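Local structure of NADH oxidoreductase (Mesorhizobium loti, 3PI7) at residues Q51-V56 and Y123-A128; K106-A111 and A129-L134; D239-P244 and G263-D268. The protein probably binds NADPH and acts as an oxidoreductase on NAD(P)H, combining a GroES-like domain with a Rossmann domain. All coordinates share one frame; numbering follows the deposited sequence.

Contact 1 (Q51-V56 and Y123-A128); sequences QVLIKV and YAVAEA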
# COMPACT_ATOMS: atom_id res chain seq x y z
N GLN A 51 10.11 32.53 -14.30
CA GLN A 51 11.25 31.67 -14.61
C GLN A 51 12.55 32.42 -14.82
O GLN A 51 12.57 33.63 -15.01
CB GLN A 51 10.95 30.87 -15.89
CG GLN A 51 9.71 30.02 -15.82
CD GLN A 51 9.44 29.31 -17.13
OE1 GLN A 51 9.62 29.86 -18.23
NE2 GLN A 51 8.98 28.08 -17.03
N VAL A 52 13.65 31.65 -14.81
CA VAL A 52 14.97 32.16 -15.04
C VAL A 52 15.64 31.33 -16.11
O VAL A 52 15.33 30.14 -16.27
CB VAL A 52 15.81 32.21 -13.73
CG1 VAL A 52 15.26 33.25 -12.77
CG2 VAL A 52 15.88 30.82 -13.08
N LEU A 53 16.52 31.97 -16.84
CA LEU A 53 17.34 31.31 -17.86
C LEU A 53 18.71 31.14 -17.26
O LEU A 53 19.36 32.12 -16.86
CB LEU A 53 17.40 32.18 -19.13
CG LEU A 53 18.17 31.56 -20.26
CD1 LEU A 53 17.44 30.32 -20.83
CD2 LEU A 53 18.47 32.55 -21.33
N ILE A 54 19.15 29.90 -17.19
CA ILE A 54 20.42 29.58 -16.56
C ILE A 54 21.46 29.14 -17.58
O ILE A 54 21.20 28.21 -18.36
CB ILE A 54 20.21 28.46 -15.51
CG1 ILE A 54 19.16 28.87 -14.42
CG2 ILE A 54 21.52 28.10 -14.83
CD1 ILE A 54 18.20 27.86 -14.19
N LYS A 55 22.67 29.71 -17.49
CA LYS A 55 23.82 29.29 -18.26
C LYS A 55 24.38 28.12 -17.49
O LYS A 55 24.93 28.32 -16.41
CB LYS A 55 24.85 30.43 -18.41
CG LYS A 55 26.02 30.00 -19.27
CD LYS A 55 27.13 31.08 -19.42
CE LYS A 55 28.07 30.59 -20.52
NZ LYS A 55 28.85 31.70 -21.13
N VAL A 56 24.19 26.90 -18.01
CA VAL A 56 24.55 25.68 -17.30
C VAL A 56 26.04 25.46 -17.25
O VAL A 56 26.72 25.44 -18.30
CB VAL A 56 23.85 24.44 -17.94
CG1 VAL A 56 24.13 23.21 -17.11
CG2 VAL A 56 22.34 24.67 -18.06
N TYR A 123 21.97 26.37 -21.96
CA TYR A 123 21.02 27.20 -21.21
C TYR A 123 19.80 26.38 -20.89
O TYR A 123 19.26 25.71 -21.78
CB TYR A 123 20.62 28.46 -22.01
CG TYR A 123 21.82 29.33 -22.30
CD1 TYR A 123 22.67 29.05 -23.38
CD2 TYR A 123 22.19 30.36 -21.44
CE1 TYR A 123 23.86 29.74 -23.56
CE2 TYR A 123 23.37 31.07 -21.63
CZ TYR A 123 24.19 30.77 -22.70
OH TYR A 123 25.36 31.44 -22.88
N ALA A 124 19.33 26.46 -19.64
CA ALA A 124 18.12 25.75 -19.18
C ALA A 124 17.16 26.76 -18.62
O ALA A 124 17.55 27.90 -18.33
CB ALA A 124 18.50 24.73 -18.11
N VAL A 125 15.89 26.37 -18.50
CA VAL A 125 14.90 27.24 -17.87
C VAL A 125 14.41 26.56 -16.61
O VAL A 125 14.13 25.35 -16.63
CB VAL A 125 13.74 27.60 -18.84
CG1 VAL A 125 12.65 28.39 -18.12
CG2 VAL A 125 14.24 28.35 -20.05
N ALA A 126 14.32 27.30 -15.52
CA ALA A 126 13.73 26.78 -14.30
C ALA A 126 12.84 27.82 -13.70
O ALA A 126 13.03 29.02 -13.94
CB ALA A 126 14.86 26.37 -13.31
N GLU A 127 11.91 27.39 -12.87
CA GLU A 127 11.13 28.33 -12.05
C GLU A 127 12.07 29.00 -11.09
O GLU A 127 12.99 28.33 -10.60
CB GLU A 127 10.04 27.58 -11.24
CG GLU A 127 8.95 27.01 -12.13
CD GLU A 127 8.12 28.04 -12.87
OE1 GLU A 127 7.96 29.17 -12.35
OE2 GLU A 127 7.71 27.75 -14.01
N ALA A 128 11.87 30.30 -10.79
CA ALA A 128 12.72 30.97 -9.79
C ALA A 128 12.69 30.17 -8.48
O ALA A 128 13.74 29.95 -7.84
CB ALA A 128 12.23 32.39 -9.56

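Contact 2 (K106-A111 and A129-L134); sequences KRVAFA and AACIPL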
# COMPACT_ATOMS: atom_id res chain seq x y z
N LYS A 106 22.99 35.38 -10.18
CA LYS A 106 23.32 34.46 -9.11
C LYS A 106 23.62 33.09 -9.65
O LYS A 106 23.06 32.66 -10.66
CB LYS A 106 22.19 34.40 -8.05
CG LYS A 106 22.15 35.71 -7.28
CD LYS A 106 21.05 35.77 -6.24
CE LYS A 106 21.17 37.06 -5.45
NZ LYS A 106 19.87 37.78 -5.33
N ARG A 107 24.57 32.43 -9.00
CA ARG A 107 24.94 31.07 -9.29
C ARG A 107 24.01 30.20 -8.47
O ARG A 107 23.88 30.41 -7.25
CB ARG A 107 26.39 30.89 -8.91
CG ARG A 107 26.90 29.49 -8.96
CD ARG A 107 28.32 29.58 -8.46
NE ARG A 107 28.44 29.84 -7.01
CZ ARG A 107 29.20 29.10 -6.21
NH1 ARG A 107 29.91 28.09 -6.71
NH2 ARG A 107 29.26 29.35 -4.91
N VAL A 108 23.31 29.29 -9.13
CA VAL A 108 22.28 28.51 -8.48
C VAL A 108 22.36 27.04 -8.80
O VAL A 108 22.78 26.66 -9.89
CB VAL A 108 20.84 29.00 -8.90
CG1 VAL A 108 20.52 30.40 -8.39
CG2 VAL A 108 20.62 28.89 -10.41
N ALA A 109 21.89 26.23 -7.86
CA ALA A 109 21.55 24.84 -8.12
C ALA A 109 20.13 24.93 -8.66
O ALA A 109 19.37 25.78 -8.17
CB ALA A 109 21.60 24.03 -6.84
N PHE A 110 19.76 24.15 -9.67
CA PHE A 110 18.40 24.32 -10.16
C PHE A 110 17.78 22.99 -10.56
O PHE A 110 18.50 22.06 -10.91
CB PHE A 110 18.34 25.30 -11.33
CG PHE A 110 19.06 24.81 -12.55
CD1 PHE A 110 20.42 25.05 -12.72
CD2 PHE A 110 18.38 24.13 -13.55
CE1 PHE A 110 21.10 24.57 -13.85
CE2 PHE A 110 19.06 23.63 -14.66
CZ PHE A 110 20.41 23.87 -14.81
N ALA A 111 16.45 22.95 -10.58
CA ALA A 111 15.66 21.82 -11.02
C ALA A 111 14.73 22.37 -12.08
O ALA A 111 14.07 23.38 -11.86
CB ALA A 111 14.90 21.20 -9.84
N ALA A 129 11.50 29.66 -8.14
CA ALA A 129 11.27 28.88 -6.92
C ALA A 129 11.99 27.55 -6.92
O ALA A 129 12.07 26.91 -5.87
CB ALA A 129 9.77 28.65 -6.73
N ALA A 130 12.54 27.11 -8.08
CA ALA A 130 13.22 25.82 -8.15
C ALA A 130 14.74 26.01 -8.15
O ALA A 130 15.49 25.09 -8.50
CB ALA A 130 12.77 25.08 -9.40
N CYS A 131 15.19 27.22 -7.78
CA CYS A 131 16.60 27.56 -7.74
C CYS A 131 17.06 27.75 -6.36
O CYS A 131 16.34 28.30 -5.53
CB CYS A 131 16.88 28.80 -8.56
SG CYS A 131 16.54 28.58 -10.32
N ILE A 132 18.30 27.35 -6.10
CA ILE A 132 18.89 27.58 -4.78
C ILE A 132 20.13 28.41 -4.99
O ILE A 132 21.12 27.86 -5.50
CB ILE A 132 19.22 26.25 -4.04
CG1 ILE A 132 17.99 25.36 -3.82
CG2 ILE A 132 20.00 26.52 -2.74
CD1 ILE A 132 18.33 23.95 -3.29
N PRO A 133 20.12 29.71 -4.65
CA PRO A 133 21.34 30.50 -4.80
C PRO A 133 22.40 29.88 -3.91
O PRO A 133 22.15 29.55 -2.74
CB PRO A 133 20.93 31.90 -4.36
CG PRO A 133 19.41 31.92 -4.47
CD PRO A 133 19.03 30.52 -4.06
N LEU A 134 23.54 29.61 -4.49
CA LEU A 134 24.55 28.99 -3.68
C LEU A 134 25.30 30.00 -2.88
O LEU A 134 25.50 31.15 -3.34
CB LEU A 134 25.53 28.19 -4.54
CG LEU A 134 24.95 27.15 -5.49
CD1 LEU A 134 26.07 26.53 -6.31
CD2 LEU A 134 24.19 26.08 -4.73
O HOH W 1 27.31 31.74 -5.19

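Contact 3 (D239-P244 and G263-D268); sequences DAVTGP and GRLDPD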
# COMPACT_ATOMS: atom_id res chain seq x y z
N ASP A 239 12.10 1.74 -1.33
CA ASP A 239 12.35 0.88 -2.47
C ASP A 239 12.46 1.63 -3.80
O ASP A 239 11.49 2.22 -4.27
CB ASP A 239 11.19 -0.13 -2.55
CG ASP A 239 11.26 -1.12 -3.70
OD1 ASP A 239 12.39 -1.46 -4.13
OD2 ASP A 239 10.19 -1.57 -4.14
N ALA A 240 13.63 1.51 -4.45
CA ALA A 240 13.88 2.10 -5.77
C ALA A 240 13.73 1.06 -6.91
O ALA A 240 13.85 1.43 -8.09
CB ALA A 240 15.32 2.65 -5.82
N VAL A 241 13.55 -0.23 -6.56
CA VAL A 241 13.67 -1.31 -7.52
C VAL A 241 12.33 -1.93 -7.88
O VAL A 241 12.06 -2.11 -9.07
CB VAL A 241 14.68 -2.37 -6.98
CG1 VAL A 241 14.79 -3.59 -7.89
CG2 VAL A 241 16.07 -1.76 -6.77
N THR A 242 11.50 -2.26 -6.86
CA THR A 242 10.23 -2.97 -7.02
C THR A 242 10.57 -4.36 -7.54
O THR A 242 11.65 -4.87 -7.24
CB THR A 242 9.15 -2.21 -7.83
OG1 THR A 242 9.38 -2.34 -9.23
CG2 THR A 242 9.03 -0.75 -7.42
N GLY A 243 9.61 -5.01 -8.20
CA GLY A 243 9.77 -6.37 -8.71
C GLY A 243 9.90 -7.42 -7.62
O GLY A 243 9.63 -7.16 -6.44
N PRO A 244 10.37 -8.61 -8.03
CA PRO A 244 10.52 -9.75 -7.09
C PRO A 244 11.39 -9.50 -5.87
O PRO A 244 11.08 -10.01 -4.78
CB PRO A 244 11.16 -10.84 -7.96
CG PRO A 244 10.74 -10.51 -9.35
CD PRO A 244 10.69 -9.01 -9.42
N GLY A 263 11.00 4.47 -6.89
CA GLY A 263 11.61 4.17 -8.18
C GLY A 263 11.17 2.80 -8.66
O GLY A 263 10.65 2.02 -7.85
N ARG A 264 11.40 2.50 -9.94
CA ARG A 264 10.99 1.22 -10.54
C ARG A 264 12.12 0.71 -11.41
O ARG A 264 11.95 0.55 -12.61
CB ARG A 264 9.68 1.37 -11.34
CG ARG A 264 8.95 0.03 -11.52
CD ARG A 264 7.99 0.00 -12.70
NE ARG A 264 7.46 -1.34 -12.91
CZ ARG A 264 6.45 -1.64 -13.72
NH1 ARG A 264 5.81 -0.68 -14.37
NH2 ARG A 264 6.03 -2.89 -13.83
N LEU A 265 13.29 0.47 -10.81
CA LEU A 265 14.43 0.00 -11.57
C LEU A 265 14.19 -1.37 -12.20
O LEU A 265 14.75 -1.65 -13.25
CB LEU A 265 15.69 -0.04 -10.72
CG LEU A 265 16.27 1.30 -10.29
CD1 LEU A 265 17.46 1.08 -9.38
CD2 LEU A 265 16.63 2.20 -11.50
N ASP A 266 13.38 -2.22 -11.56
CA ASP A 266 13.06 -3.53 -12.11
C ASP A 266 11.65 -3.47 -12.68
O ASP A 266 10.72 -3.32 -11.91
CB ASP A 266 13.18 -4.67 -11.07
CG ASP A 266 12.96 -6.06 -11.64
OD1 ASP A 266 12.75 -6.18 -12.86
OD2 ASP A 266 13.08 -7.04 -10.87
N PRO A 267 11.46 -3.62 -14.01
CA PRO A 267 10.10 -3.62 -14.56
C PRO A 267 9.38 -4.96 -14.40
O PRO A 267 8.19 -5.03 -14.73
CB PRO A 267 10.32 -3.31 -16.04
CG PRO A 267 11.64 -3.90 -16.34
CD PRO A 267 12.47 -3.78 -15.08
N ASP A 268 10.06 -6.03 -13.91
CA ASP A 268 9.39 -7.32 -13.70
C ASP A 268 8.22 -7.16 -12.71
O ASP A 268 8.21 -6.23 -11.91
CB ASP A 268 10.37 -8.40 -13.21
CG ASP A 268 11.25 -8.97 -14.30
OD1 ASP A 268 11.18 -8.47 -15.45
OD2 ASP A 268 12.06 -9.87 -13.99
O HOH W 2 13.28 -6.97 -8.31
O HOH W 3 7.64 -3.76 -11.25

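Contact 1 (Q51-V56 and Y123-A128)
Strands 51-56 and 123-127 run antiparallel at 147°, their axes 4.6 Å apart at the closest point. Two hydrogen-bonded pairs, Val52 with Ala126 and Ile54 with Ala124, hold the ladder. Each is bonded in both directions. The bond from Ile54 N to Ala124 O is nearly straight, at 2.8 Å. Between these pairs Val125 CA-H points at Val52 O.

Ile54 and Ala126 share one face of the sheet, where Ile54 CD1 meets Ala126 CB at 3.8 Å. Leu53, Val125, Lys55 and Tyr123 lie on the other. Leu53 CD1 packs against Val125 CG2 at 3.8 Å. Lys55 CG stands anti to the backbone N (chi1 -178°), and the extended chain runs alongside the Tyr123 ring in the same direction. Lys55 CB lies 3.6 Å from Tyr123 CE2.

At the other end, Gln51 lays its amide across Val125 CG1, which is 3.4 Å from Gln51 OE1. Gln51 NE2 donates to Glu127 OE2 at 3.3 Å, from above the carboxylate plane. The amide and carboxylate planes are turned 48° apart. Gln51 OE1 accepts from Gly48 N, and Glu127 OE1 bonds Ser50 OG. Replacing Gln51 by alanine would remove the amide, and would probably leave Glu127 OE2 without this donor and Val125 CG1 without the group that lies across it.

Strand 86-94 pairs with the other edge of strand 51-56. Phe110 of strand 107-111 covers Ile54, Ala124 and Ala126, while helix 98-103 touches Val52 and Ala128.

Contact 2 (K106-A111 and A129-L134)
Strands 107-111 and 131-133 are antiparallel at 159° with axes 4.4 Å apart, and Ala109 exchanges two backbone hydrogen bonds with Ile132. The ladder runs on at both ends. Leu134 N donates almost straight to Arg107 O at 2.9 Å, and Ala111 N donates to Ala130 O at 3.1 Å.

Arg107 and Leu134 carry the main side-chain contact. Leu134 CD1 sits over the centre of one face of the Arg107 guanidinium, 4.0 Å above its plane. The two side chains cross at about a right angle. A bend at chi3 (71°) turns the otherwise extended Arg107 chain so that the flat group lies against the leucine. Water 1 lies at the guanidinium edge, in its plane. It accepts from Arg107 NE and donates to Leu134 O at 2.7 Å, so it ties this end together a second time. Arg107 NH1 forms a salt bridge with Asp140 and NH2 bonds Val138 O, which should hold the guanidinium's rotation.

Leu134 CD2 reaches Ala109 CB at 3.9 Å. On the other face of the sheet Val108 CB packs on Cys131 CB at 4.0 Å, and Cys131 SG touches Phe110 CB at 3.9 Å. The Phe110 ring leads away from strand 131-133 toward strand 51-56.

Ile132 and Leu134 lie against helix 298-313. Strand 107-111 also pairs with strand 86-94. Such a curled, mainly antiparallel sheet is characteristic of the GroES-like domain of the medium-chain dehydrogenase/reductase family.

Contact 3 (D239-P244 and G263-D268)
Ala240 and Val241 make the tight part of this contact, giving their carbonyls to the backbone of 263-268. Leu265 N donates to Ala240 O at 2.9 Å and Asp266 N to Val241 O at 2.8 Å, each in the carbonyl plane and on a lone pair. Val241 O also accepts from Thr242 OG1. Thr242 CG2 presses on Gly263 O at 3.2 Å.

Asp239 shapes the first turn. Its OD1 accepts from Val241 N, an Asx turn, and from Thr242 N as well, which completes an Asx motif. Both come from the same face of the carboxylate, and Thr171 is a further partner. Strands 236-239 and 258-261 are neighbours in the parallel Rossmann sheet, and the contact joins the turns at their C-terminal ends, the edge where this fold usually binds its dinucleotide.

Water 3 accepts from Arg264 NE and donates to Thr242 OG1 and Asp268 O, the last at 2.6 Å. Arg264 points to the second subunit, where it forms a salt bridge with Glu274 of that chain. The loose, exposed end is Pro244 with Asp268. Pro244 CD lies 3.9 Å from Asp268 CB and 3.4 Å from Asp266 OD2. Asp266 OD1 takes Asp268 N in a second Asx turn.

Contacts 1 and 2 belong to one sheet and touch directly, their centres 9 Å apart. Their segments alternate along the chain. Phe110 and Cys131 of contact 2 pack on the ladder of contact 1, and Ala126 CB also lies against Ala111 O, so the two ladders meet largely through apolar side chains. Contact 1 is the more buried. Contact 2 is partly buried and adds a charged, hydrated end. Contact 3 lies across the chain's centre in the Rossmann part, about 32 Å from contact 1 and 31 Å from contact 2, centre to centre. It joins turns rather than paired strands. Carboxylates and waters play a larger part there, and it alone reaches the second subunit.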